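Local coordinates for protein fluoroacetyl coenzyme A thioesterase (Streptomyces cattleya, PDB 3KUV) that hydrolyses fluoroacetyl-CoA to fluoroacetate and CoA as a homodimeric hot dog-fold thioesterase, and so confers resistance to fluoroacetate, at residues 11-16 against 50-55; 20-25 against 36-41; 63-68 against 120-125. The protein carries 1 engineered substitution. All blocks are in the same frame, centred on the assembly; numbering follows the deposited sequence.

Overall arrangement
Interaction 1 closes a loop of 33 residues from strand 10-16 to the C-terminal half of helix 42-57. Interaction 2 is nested inside that loop. There, residues 20-25 bridge to 36-41, the run that leads into the same helix. Interaction 3 follows in series. It closes the loop from 63-68 to 120-125 and pairs strand 65-75 with strand 112-124. Interactions 1 and 3 sit at the outermost strands of the sheet within this chain, 10-16 and 65-75, and meet where Glu50 forms a salt bridge with Arg120. Interactions 2 and 3 lie on opposite sides of the chain's centre. All three touch the second subunit.

Interaction 1 (11-16 against 50-55); sequences FTHDFV and EWACVR
The indole of Trp51 carries the imidazole edge of His13 on one face. His13 NE2 and CE1 point at the rings in an edge-to-face pair, with planes 59° apart, and His13 CE1 comes within 3.6 Å of Trp51 CE3. The edge of Trp51 in turn faces the ring of Phe15 in an offset edge-to-face pair. Trp51 CZ3 lies 4.0 Å from Phe15 CD1. His13, Trp51 and Phe15 thus form an aromatic cluster. At the other end of the strand, the Arg55 guanidinium has Phe11 over the centre of one face. The phenyl ring stands nearly perpendicular to it, at 89°, and touches with its rim, Phe11 CZ lying 3.5 Å from Arg55 CZ. The Arg55 chain bends at chi3 (60°), which turns one guanidinium face onto the edge of the Phe11 ring. Water 1 lies at the guanidinium edge and accepts from both Arg55 NH1 and the backbone N of Asp14.

This is the hot dog arrangement: helix 42-57 is the sausage and the antiparallel sheet is the bun. Strand 10-16 is an outermost strand of that sheet within the chain, bonded through its backbone to strand 85-96. Phe11, His13 and Phe15 all point at the helix, each with CG anti to its backbone N.

At Ala52 the strand backbone comes closest to the helix. Ala52 CB packs on His13 CB at 3.6 Å, and Ala52 CA lies over one face of the imidazole. Phe11 CD2 reaches the Ala52 carbonyl O at 3.4 Å. Trp51 NE1 hydrogen-bonds to Glu32 of the second subunit, whose Phe33 and Tyr27 also meet the indole. Glu50, on the same helix, is an active-site residue.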
loop_
_atom_site.group_PDB
_atom_site.type_symbol
_atom_site.label_atom_id
_atom_site.label_comp_id
_atom_site.label_asym_id
_atom_site.label_seq_id
_atom_site.Cartn_x
_atom_site.Cartn_y
_atom_site.Cartn_z
ATOM N N PHE B 11 -13.810 1.544 -14.515
ATOM C CA PHE B 11 -12.649 2.107 -15.192
ATOM C C PHE B 11 -11.555 1.051 -15.091
ATOM O O PHE B 11 -11.396 0.374 -14.039
ATOM C CB PHE B 11 -12.115 3.365 -14.494
ATOM C CG PHE B 11 -10.765 3.822 -15.103
ATOM C CD1 PHE B 11 -10.674 4.327 -16.465
ATOM C CD2 PHE B 11 -9.581 3.753 -14.366
ATOM C CE1 PHE B 11 -9.428 4.699 -16.994
ATOM C CE2 PHE B 11 -8.377 4.153 -14.884
ATOM C CZ PHE B 11 -8.265 4.597 -16.184
ATOM N N THR B 12 -10.824 0.834 -16.187
ATOM C CA THR B 12 -9.687 -0.129 -16.145
ATOM C C THR B 12 -8.392 0.555 -16.337
ATOM O O THR B 12 -8.294 1.512 -17.138
ATOM C CB THR B 12 -9.829 -1.324 -17.075
ATOM O OG1 THR B 12 -9.677 -0.826 -18.367
ATOM C CG2 THR B 12 -11.297 -1.839 -17.019
ATOM N N HIS B 13 -7.405 0.142 -15.561
ATOM C CA HIS B 13 -6.071 0.674 -15.616
ATOM C C HIS B 13 -5.078 -0.480 -15.775
ATOM O O HIS B 13 -5.009 -1.393 -14.915
ATOM C CB HIS B 13 -5.836 1.432 -14.271
ATOM C CG HIS B 13 -4.485 2.060 -14.175
ATOM N ND1 HIS B 13 -3.464 1.603 -13.366
ATOM C CD2 HIS B 13 -4.056 3.194 -14.734
ATOM C CE1 HIS B 13 -2.433 2.425 -13.465
ATOM N NE2 HIS B 13 -2.758 3.399 -14.294
ATOM N N ASP B 14 -4.287 -0.470 -16.877
ATOM C CA ASP B 14 -3.367 -1.575 -17.154
ATOM C C ASP B 14 -1.927 -1.108 -16.929
ATOM O O ASP B 14 -1.524 0.036 -17.252
ATOM C CB ASP B 14 -3.445 -2.056 -18.631
ATOM C CG ASP B 14 -4.825 -2.474 -19.021
ATOM O OD1 ASP B 14 -5.495 -3.169 -18.250
ATOM O OD2 ASP B 14 -5.348 -2.035 -20.062
ATOM N N PHE B 15 -1.131 -1.999 -16.322
ATOM C CA PHE B 15 0.235 -1.633 -15.950
ATOM C C PHE B 15 1.112 -2.839 -16.050
ATOM O O PHE B 15 0.938 -3.824 -15.304
ATOM C CB PHE B 15 0.250 -1.164 -14.464
ATOM C CG PHE B 15 1.621 -0.732 -14.010
ATOM C CD1 PHE B 15 2.250 0.426 -14.535
ATOM C CD2 PHE B 15 2.259 -1.486 -13.021
ATOM C CE1 PHE B 15 3.576 0.787 -13.991
ATOM C CE2 PHE B 15 3.481 -1.088 -12.513
ATOM C CZ PHE B 15 4.129 0.012 -12.990
ATOM N N VAL B 16 2.072 -2.826 -16.985
ATOM C CA VAL B 16 3.061 -3.921 -17.045
ATOM C C VAL B 16 4.044 -3.761 -15.874
ATOM O O VAL B 16 4.668 -2.705 -15.733
ATOM C CB VAL B 16 3.827 -3.845 -18.386
ATOM C CG1 VAL B 16 4.955 -4.977 -18.472
ATOM C CG2 VAL B 16 2.847 -4.071 -19.549
ATOM N N GLU B 50 -4.816 3.200 -6.107
ATOM C CA GLU B 50 -5.037 4.636 -5.974
ATOM C C GLU B 50 -4.944 5.293 -7.342
ATOM O O GLU B 50 -5.764 6.140 -7.681
ATOM C CB GLU B 50 -4.018 5.327 -5.032
ATOM C CG GLU B 50 -4.178 4.856 -3.587
ATOM C CD GLU B 50 -3.488 5.873 -2.661
ATOM O OE1 GLU B 50 -3.915 7.055 -2.523
ATOM O OE2 GLU B 50 -2.439 5.522 -2.007
ATOM N N TRP B 51 -3.878 4.993 -8.077
ATOM C CA TRP B 51 -3.662 5.609 -9.385
ATOM C C TRP B 51 -4.861 5.375 -10.307
ATOM O O TRP B 51 -5.286 6.329 -11.005
ATOM C CB TRP B 51 -2.359 5.001 -9.942
ATOM C CG TRP B 51 -1.778 5.669 -11.218
ATOM C CD1 TRP B 51 -2.325 6.721 -11.968
ATOM C CD2 TRP B 51 -0.645 5.180 -11.937
ATOM N NE1 TRP B 51 -1.492 6.950 -13.102
ATOM C CE2 TRP B 51 -0.500 5.991 -13.119
ATOM C CE3 TRP B 51 0.245 4.093 -11.726
ATOM C CZ2 TRP B 51 0.521 5.744 -14.053
ATOM C CZ3 TRP B 51 1.268 3.838 -12.675
ATOM C CH2 TRP B 51 1.382 4.709 -13.832
ATOM N N ALA B 52 -5.348 4.157 -10.396
ATOM C CA ALA B 52 -6.546 3.882 -11.180
ATOM C C ALA B 52 -7.677 4.814 -10.774
ATOM O O ALA B 52 -8.328 5.357 -11.671
ATOM C CB ALA B 52 -6.974 2.429 -11.018
ATOM N N CYS B 53 -7.989 4.908 -9.467
ATOM C CA CYS B 53 -9.111 5.752 -9.028
ATOM C C CYS B 53 -8.843 7.237 -9.309
ATOM O O CYS B 53 -9.793 7.951 -9.715
ATOM C CB CYS B 53 -9.449 5.484 -7.560
ATOM S SG CYS B 53 -9.921 3.816 -7.212
ATOM N N VAL B 54 -7.581 7.702 -9.150
ATOM C CA VAL B 54 -7.258 9.074 -9.538
ATOM C C VAL B 54 -7.554 9.381 -11.008
ATOM O O VAL B 54 -8.113 10.432 -11.372
ATOM C CB VAL B 54 -5.744 9.393 -9.150
ATOM C CG1 VAL B 54 -5.207 10.631 -9.820
ATOM C CG2 VAL B 54 -5.553 9.409 -7.578
ATOM N N ARG B 55 -7.176 8.452 -11.894
ATOM C CA ARG B 55 -7.473 8.670 -13.360
ATOM C C ARG B 55 -8.991 8.712 -13.599
ATOM O O ARG B 55 -9.437 9.594 -14.382
ATOM C CB ARG B 55 -6.803 7.527 -14.192
ATOM C CG ARG B 55 -5.267 7.671 -14.224
ATOM C CD ARG B 55 -4.709 6.553 -15.145
ATOM N NE ARG B 55 -5.229 6.661 -16.521
ATOM C CZ ARG B 55 -5.197 5.670 -17.444
ATOM N NH1 ARG B 55 -4.763 4.395 -17.182
ATOM N NH2 ARG B 55 -5.577 5.899 -18.705
HETATM O O HOH W 1 -4.290 1.674 -18.929
#

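Interaction 2 (20-25 against 36-41); sequences HKTVRH and FPEVFA
Glu38 OE1 is held by several groups. Thr22 OG1 donates to Glu38 OE1 at 2.6 Å, approaching on the syn side but 32° out of the carboxylate plane. Water 2 accepts from Arg24 N and has Glu38 OE1 and Pro37 O among the acceptors it can donate to. Arg24 adds a salt bridge. Arg24 NE lies 3.2 Å from Glu38 OE2 and slightly farther from OE1, and both bonds are weak. The guanidinium stands at 86° to the carboxylate plane, so the two groups do not form a flat, two-pronged pair. Glu38 is the centre of an inverse gamma turn, and its chain bends at chi2 (-81°), which brings the carboxylate back toward Thr22 and Arg24.

The backbones also meet. Thr22 and Phe40 form a single beta bridge. Val23 N bonds weakly to Val39 O at 3.0 Å, and Ala41 N bonds weakly to Lys21 O at 3.3 Å. The CA of Thr22 makes a CA-H...O contact with Val39 O.

Val23 fills the apolar side of the contact. Val23 CG1 lies 3.7 Å from Phe36 CB, while Val23 CG2 packs on Ala41 CB at 3.9 Å. Lys21 CB touches the edge of the Phe40 ring. Lys21 NZ hydrogen-bonds to Leu26 O, forms a salt bridge with Glu29 and a cation-pi contact with Tyr27, all of the second subunit.

Phe40 and Ala41 belong to the substrate-binding run, which continues to Ser42, the engineered active-site position. Ala41 is the N-cap of helix 42-57. The contact therefore ties the short helix 23-26 to the segment entering that central helix. The Phe40 ring packs on Met45 and Leu48 of helix 42-57, and the Phe40 backbone hydrogen-bonds to Thr80.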
loop_
_atom_site.group_PDB
_atom_site.type_symbol
_atom_site.label_atom_id
_atom_site.label_comp_id
_atom_site.label_asym_id
_atom_site.label_seq_id
_atom_site.Cartn_x
_atom_site.Cartn_y
_atom_site.Cartn_z
ATOM N N HIS B 20 11.585 -2.912 -11.123
ATOM C CA HIS B 20 11.736 -2.054 -9.953
ATOM C C HIS B 20 10.462 -1.846 -9.097
ATOM O O HIS B 20 10.429 -0.989 -8.257
ATOM C CB HIS B 20 12.328 -0.667 -10.336
ATOM C CG HIS B 20 11.529 0.073 -11.354
ATOM N ND1 HIS B 20 11.680 -0.150 -12.718
ATOM C CD2 HIS B 20 10.575 1.026 -11.218
ATOM C CE1 HIS B 20 10.847 0.651 -13.370
ATOM N NE2 HIS B 20 10.153 1.357 -12.495
ATOM N N LYS B 21 9.463 -2.748 -9.283
ATOM C CA LYS B 21 8.298 -2.690 -8.381
ATOM C C LYS B 21 8.150 -3.925 -7.535
ATOM O O LYS B 21 7.063 -4.226 -7.053
ATOM C CB LYS B 21 6.992 -2.460 -9.179
ATOM C CG LYS B 21 7.022 -1.121 -9.985
ATOM C CD LYS B 21 6.946 0.093 -9.080
ATOM C CE LYS B 21 6.827 1.270 -10.021
ATOM N NZ LYS B 21 7.176 2.551 -9.353
ATOM N N THR B 22 9.256 -4.641 -7.341
ATOM C CA THR B 22 9.206 -5.777 -6.394
ATOM C C THR B 22 9.422 -5.328 -4.976
ATOM O O THR B 22 9.736 -4.186 -4.720
ATOM C CB THR B 22 10.257 -6.852 -6.805
ATOM O OG1 THR B 22 11.574 -6.264 -6.732
ATOM C CG2 THR B 22 9.976 -7.375 -8.232
ATOM N N VAL B 23 9.169 -6.277 -4.045
ATOM C CA VAL B 23 9.253 -5.942 -2.612
ATOM C C VAL B 23 10.538 -5.203 -2.196
ATOM O O VAL B 23 10.462 -4.208 -1.466
ATOM C CB VAL B 23 9.137 -7.252 -1.857
ATOM C CG1 VAL B 23 9.425 -7.042 -0.346
ATOM C CG2 VAL B 23 7.681 -7.811 -2.032
ATOM N N ARG B 24 11.680 -5.759 -2.627
ATOM C CA ARG B 24 12.946 -5.073 -2.256
ATOM C C ARG B 24 13.096 -3.606 -2.640
ATOM O O ARG B 24 13.796 -2.821 -1.948
ATOM C CB ARG B 24 14.154 -5.933 -2.705
ATOM C CG ARG B 24 14.332 -6.000 -4.253
ATOM C CD ARG B 24 15.569 -6.862 -4.613
ATOM N NE ARG B 24 15.731 -6.708 -6.056
ATOM C CZ ARG B 24 16.860 -6.516 -6.719
ATOM N NH1 ARG B 24 18.046 -6.568 -6.094
ATOM N NH2 ARG B 24 16.791 -6.383 -8.047
ATOM N N HIS B 25 12.428 -3.231 -3.741
ATOM C CA HIS B 25 12.430 -1.846 -4.176
ATOM C C HIS B 25 11.506 -0.919 -3.419
ATOM O O HIS B 25 11.670 0.340 -3.472
ATOM C CB HIS B 25 12.054 -1.827 -5.673
ATOM C CG HIS B 25 13.089 -2.429 -6.562
ATOM N ND1 HIS B 25 14.137 -1.691 -7.080
ATOM C CD2 HIS B 25 13.196 -3.684 -7.051
ATOM C CE1 HIS B 25 14.882 -2.502 -7.820
ATOM N NE2 HIS B 25 14.357 -3.718 -7.812
ATOM N N PHE B 36 13.438 -10.877 -0.049
ATOM C CA PHE B 36 12.147 -11.434 -0.434
ATOM C C PHE B 36 12.133 -11.867 -1.894
ATOM O O PHE B 36 12.898 -11.337 -2.721
ATOM C CB PHE B 36 11.045 -10.361 -0.282
ATOM C CG PHE B 36 10.272 -10.379 1.053
ATOM C CD1 PHE B 36 8.885 -10.502 1.060
ATOM C CD2 PHE B 36 10.930 -10.192 2.244
ATOM C CE1 PHE B 36 8.192 -10.490 2.260
ATOM C CE2 PHE B 36 10.222 -10.229 3.476
ATOM C CZ PHE B 36 8.848 -10.318 3.444
ATOM N N PRO B 37 11.155 -12.713 -2.220
ATOM C CA PRO B 37 10.942 -13.057 -3.621
ATOM C C PRO B 37 10.664 -11.820 -4.509
ATOM O O PRO B 37 10.220 -10.779 -4.022
ATOM C CB PRO B 37 9.696 -13.907 -3.582
ATOM C CG PRO B 37 9.585 -14.451 -2.114
ATOM C CD PRO B 37 10.122 -13.323 -1.329
ATOM N N GLU B 38 11.038 -11.925 -5.775
ATOM C CA GLU B 38 10.912 -10.810 -6.757
ATOM C C GLU B 38 9.512 -10.746 -7.318
ATOM O O GLU B 38 9.180 -11.233 -8.433
ATOM C CB GLU B 38 11.924 -11.021 -7.886
ATOM C CG GLU B 38 13.359 -10.650 -7.385
ATOM C CD GLU B 38 13.613 -9.141 -7.423
ATOM O OE1 GLU B 38 13.019 -8.426 -6.629
ATOM O OE2 GLU B 38 14.426 -8.650 -8.242
ATOM N N VAL B 39 8.627 -10.237 -6.454
ATOM C CA VAL B 39 7.186 -10.172 -6.807
ATOM C C VAL B 39 6.671 -8.776 -6.411
ATOM O O VAL B 39 7.259 -8.091 -5.565
ATOM C CB VAL B 39 6.329 -11.251 -6.054
ATOM C CG1 VAL B 39 6.784 -12.666 -6.528
ATOM C CG2 VAL B 39 6.440 -11.123 -4.525
ATOM N N PHE B 40 5.619 -8.358 -7.147
ATOM C CA PHE B 40 5.051 -7.041 -6.966
ATOM C C PHE B 40 4.616 -6.841 -5.477
ATOM O O PHE B 40 3.883 -7.669 -4.894
ATOM C CB PHE B 40 3.841 -7.043 -7.975
ATOM C CG PHE B 40 3.139 -5.733 -8.130
ATOM C CD1 PHE B 40 1.711 -5.683 -8.085
ATOM C CD2 PHE B 40 3.857 -4.576 -8.390
ATOM C CE1 PHE B 40 1.042 -4.397 -8.307
ATOM C CE2 PHE B 40 3.232 -3.304 -8.675
ATOM C CZ PHE B 40 1.801 -3.246 -8.601
ATOM N N ALA B 41 5.057 -5.723 -4.891
ATOM C CA ALA B 41 4.781 -5.513 -3.450
ATOM C C ALA B 41 3.378 -5.049 -3.171
ATOM O O ALA B 41 2.846 -4.230 -3.962
ATOM C CB ALA B 41 5.762 -4.472 -2.814
HETATM O O HOH W 2 12.061 -8.355 -3.919
#

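Interaction 3 (63-68 against 120-125); sequences PGEGSL and RAVIHL
Ser67 OG sits between its backbone N and carbonyl carbon (chi1 67°), and Arg120 bends at chi3 (66°) so that its guanidinium turns back to meet it. Arg120 NE and NH2 both donate to Ser67 OG, each at 3.0 Å, a side-on grip on one oxygen. OG lies in the guanidinium plane, only 2° out of it. One guanidinium face also lies over the carbonyl carbon of Leu68, offset toward the rim.

The two strands pair antiparallel. Gly66 and Ile123 form a hydrogen-bonded pair: Gly66 N reaches Ile123 O at 2.9 Å, and Ile123 N returns a bond to Gly66 O. Leu68 and Ala121 make the next hydrogen-bonded pair. Between them lies Ser67 with Val122, a non-hydrogen-bonded pair whose CA atoms are 4.2 Å apart. Beyond the strand end, Leu125 N donates to Gly64 O at 3.0 Å. This carries the bonding past the sheet into helix 125-135, where His124 is the N-cap and its ND1 bonds to Lys127 N.

On one face of the sheet, Leu68 crosses Ile123 at about a right angle, with Leu68 CD1 3.7 Å from Ile123 CG2. Phe128 of helix 125-135 packs on both, as does Phe36 of the second subunit. Val122 CG1 lies 3.8 Å from Glu65 CD. Glu65 OE1 is hydrogen-bonded to Glu62 N.

Strand 65-75 is an outermost strand of the sheet within this chain, and strand 112-124 is its neighbour. Arg120 binds substrate, and its NH1 forms a salt bridge with Glu50, an active-site residue. Ser67 is thus probably a second-shell partner of Arg120, its hydroxyl holding one edge of the guanidinium while Glu50 holds NH1. This double hold probably limits rotation of the Arg120 head next to the active site.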
loop_
_atom_site.group_PDB
_atom_site.type_symbol
_atom_site.label_atom_id
_atom_site.label_comp_id
_atom_site.label_asym_id
_atom_site.label_seq_id
_atom_site.Cartn_x
_atom_site.Cartn_y
_atom_site.Cartn_z
ATOM N N PRO B 63 -10.645 23.057 -11.217
ATOM C CA PRO B 63 -9.254 23.446 -11.353
ATOM C C PRO B 63 -8.569 23.613 -9.996
ATOM O O PRO B 63 -9.189 24.201 -9.124
ATOM C CB PRO B 63 -9.366 24.847 -12.055
ATOM C CG PRO B 63 -10.584 24.679 -12.858
ATOM C CD PRO B 63 -11.559 23.878 -12.057
ATOM N N GLY B 64 -7.375 23.014 -9.817
ATOM C CA GLY B 64 -6.621 23.163 -8.580
ATOM C C GLY B 64 -6.957 22.101 -7.545
ATOM O O GLY B 64 -6.452 22.194 -6.448
ATOM N N GLU B 65 -7.885 21.199 -7.865
ATOM C CA GLU B 65 -8.205 20.107 -6.899
ATOM C C GLU B 65 -7.412 18.897 -7.237
ATOM O O GLU B 65 -7.016 18.669 -8.387
ATOM C CB GLU B 65 -9.686 19.772 -6.980
ATOM C CG GLU B 65 -10.574 20.826 -6.260
ATOM C CD GLU B 65 -12.055 20.594 -6.331
ATOM O OE1 GLU B 65 -12.640 19.806 -7.197
ATOM O OE2 GLU B 65 -12.730 21.171 -5.419
ATOM N N GLY B 66 -7.270 18.002 -6.214
ATOM C CA GLY B 66 -6.792 16.656 -6.403
ATOM C C GLY B 66 -7.423 15.848 -5.265
ATOM O O GLY B 66 -8.534 16.140 -4.901
ATOM N N SER B 67 -6.786 14.737 -4.882
ATOM C CA SER B 67 -7.397 13.877 -3.847
ATOM C C SER B 67 -6.342 13.125 -3.079
ATOM O O SER B 67 -5.177 12.972 -3.525
ATOM C CB SER B 67 -8.460 12.899 -4.479
ATOM O OG SER B 67 -7.731 11.967 -5.338
ATOM N N LEU B 68 -6.774 12.591 -1.940
ATOM C CA LEU B 68 -5.951 11.746 -1.092
ATOM C C LEU B 68 -6.688 10.437 -0.846
ATOM O O LEU B 68 -7.932 10.404 -0.836
ATOM C CB LEU B 68 -5.781 12.387 0.296
ATOM C CG LEU B 68 -5.004 13.699 0.342
ATOM C CD1 LEU B 68 -5.221 14.363 1.716
ATOM C CD2 LEU B 68 -3.500 13.542 -0.038
ATOM N N ARG B 120 -11.505 7.825 -1.062
ATOM C CA ARG B 120 -10.699 9.009 -1.317
ATOM C C ARG B 120 -11.421 10.274 -0.891
ATOM O O ARG B 120 -12.623 10.287 -0.772
ATOM C CB ARG B 120 -10.425 9.144 -2.815
ATOM C CG ARG B 120 -9.655 7.870 -3.353
ATOM C CD ARG B 120 -9.067 8.079 -4.748
ATOM N NE ARG B 120 -8.000 9.073 -4.783
ATOM C CZ ARG B 120 -6.778 8.913 -4.282
ATOM N NH1 ARG B 120 -6.434 7.675 -3.828
ATOM N NH2 ARG B 120 -5.871 9.892 -4.215
ATOM N N ALA B 121 -10.670 11.346 -0.664
ATOM C CA ALA B 121 -11.207 12.641 -0.342
ATOM C C ALA B 121 -10.636 13.706 -1.308
ATOM O O ALA B 121 -9.403 13.776 -1.473
ATOM C CB ALA B 121 -10.856 13.060 1.091
ATOM N N VAL B 122 -11.519 14.498 -1.903
ATOM C CA VAL B 122 -11.095 15.646 -2.735
ATOM C C VAL B 122 -10.481 16.753 -1.855
ATOM O O VAL B 122 -10.915 16.999 -0.753
ATOM C CB VAL B 122 -12.317 16.213 -3.448
ATOM C CG1 VAL B 122 -11.823 17.411 -4.350
ATOM C CG2 VAL B 122 -12.929 15.133 -4.391
ATOM N N ILE B 123 -9.381 17.283 -2.362
ATOM C CA ILE B 123 -8.594 18.323 -1.623
ATOM C C ILE B 123 -8.332 19.488 -2.562
ATOM O O ILE B 123 -8.247 19.320 -3.787
ATOM C CB ILE B 123 -7.289 17.829 -0.986
ATOM C CG1 ILE B 123 -6.357 17.209 -2.028
ATOM C CG2 ILE B 123 -7.559 16.884 0.231
ATOM C CD1 ILE B 123 -4.931 17.086 -1.503
ATOM N N HIS B 124 -8.195 20.686 -1.954
ATOM C CA HIS B 124 -7.689 21.841 -2.718
ATOM C C HIS B 124 -6.158 21.745 -2.616
ATOM O O HIS B 124 -5.620 21.816 -1.481
ATOM C CB HIS B 124 -8.194 23.110 -2.055
ATOM C CG HIS B 124 -7.775 24.345 -2.810
ATOM N ND1 HIS B 124 -6.602 25.021 -2.548
ATOM C CD2 HIS B 124 -8.315 24.937 -3.913
ATOM C CE1 HIS B 124 -6.497 26.049 -3.382
ATOM N NE2 HIS B 124 -7.514 26.011 -4.229
ATOM N N LEU B 125 -5.450 21.445 -3.718
ATOM C CA LEU B 125 -4.002 21.165 -3.650
ATOM C C LEU B 125 -3.161 22.254 -2.940
ATOM O O LEU B 125 -2.328 21.921 -2.072
ATOM C CB LEU B 125 -3.370 20.864 -5.077
ATOM C CG LEU B 125 -3.948 19.535 -5.590
ATOM C CD1 LEU B 125 -3.583 19.420 -7.085
ATOM C CD2 LEU B 125 -3.454 18.321 -4.829
#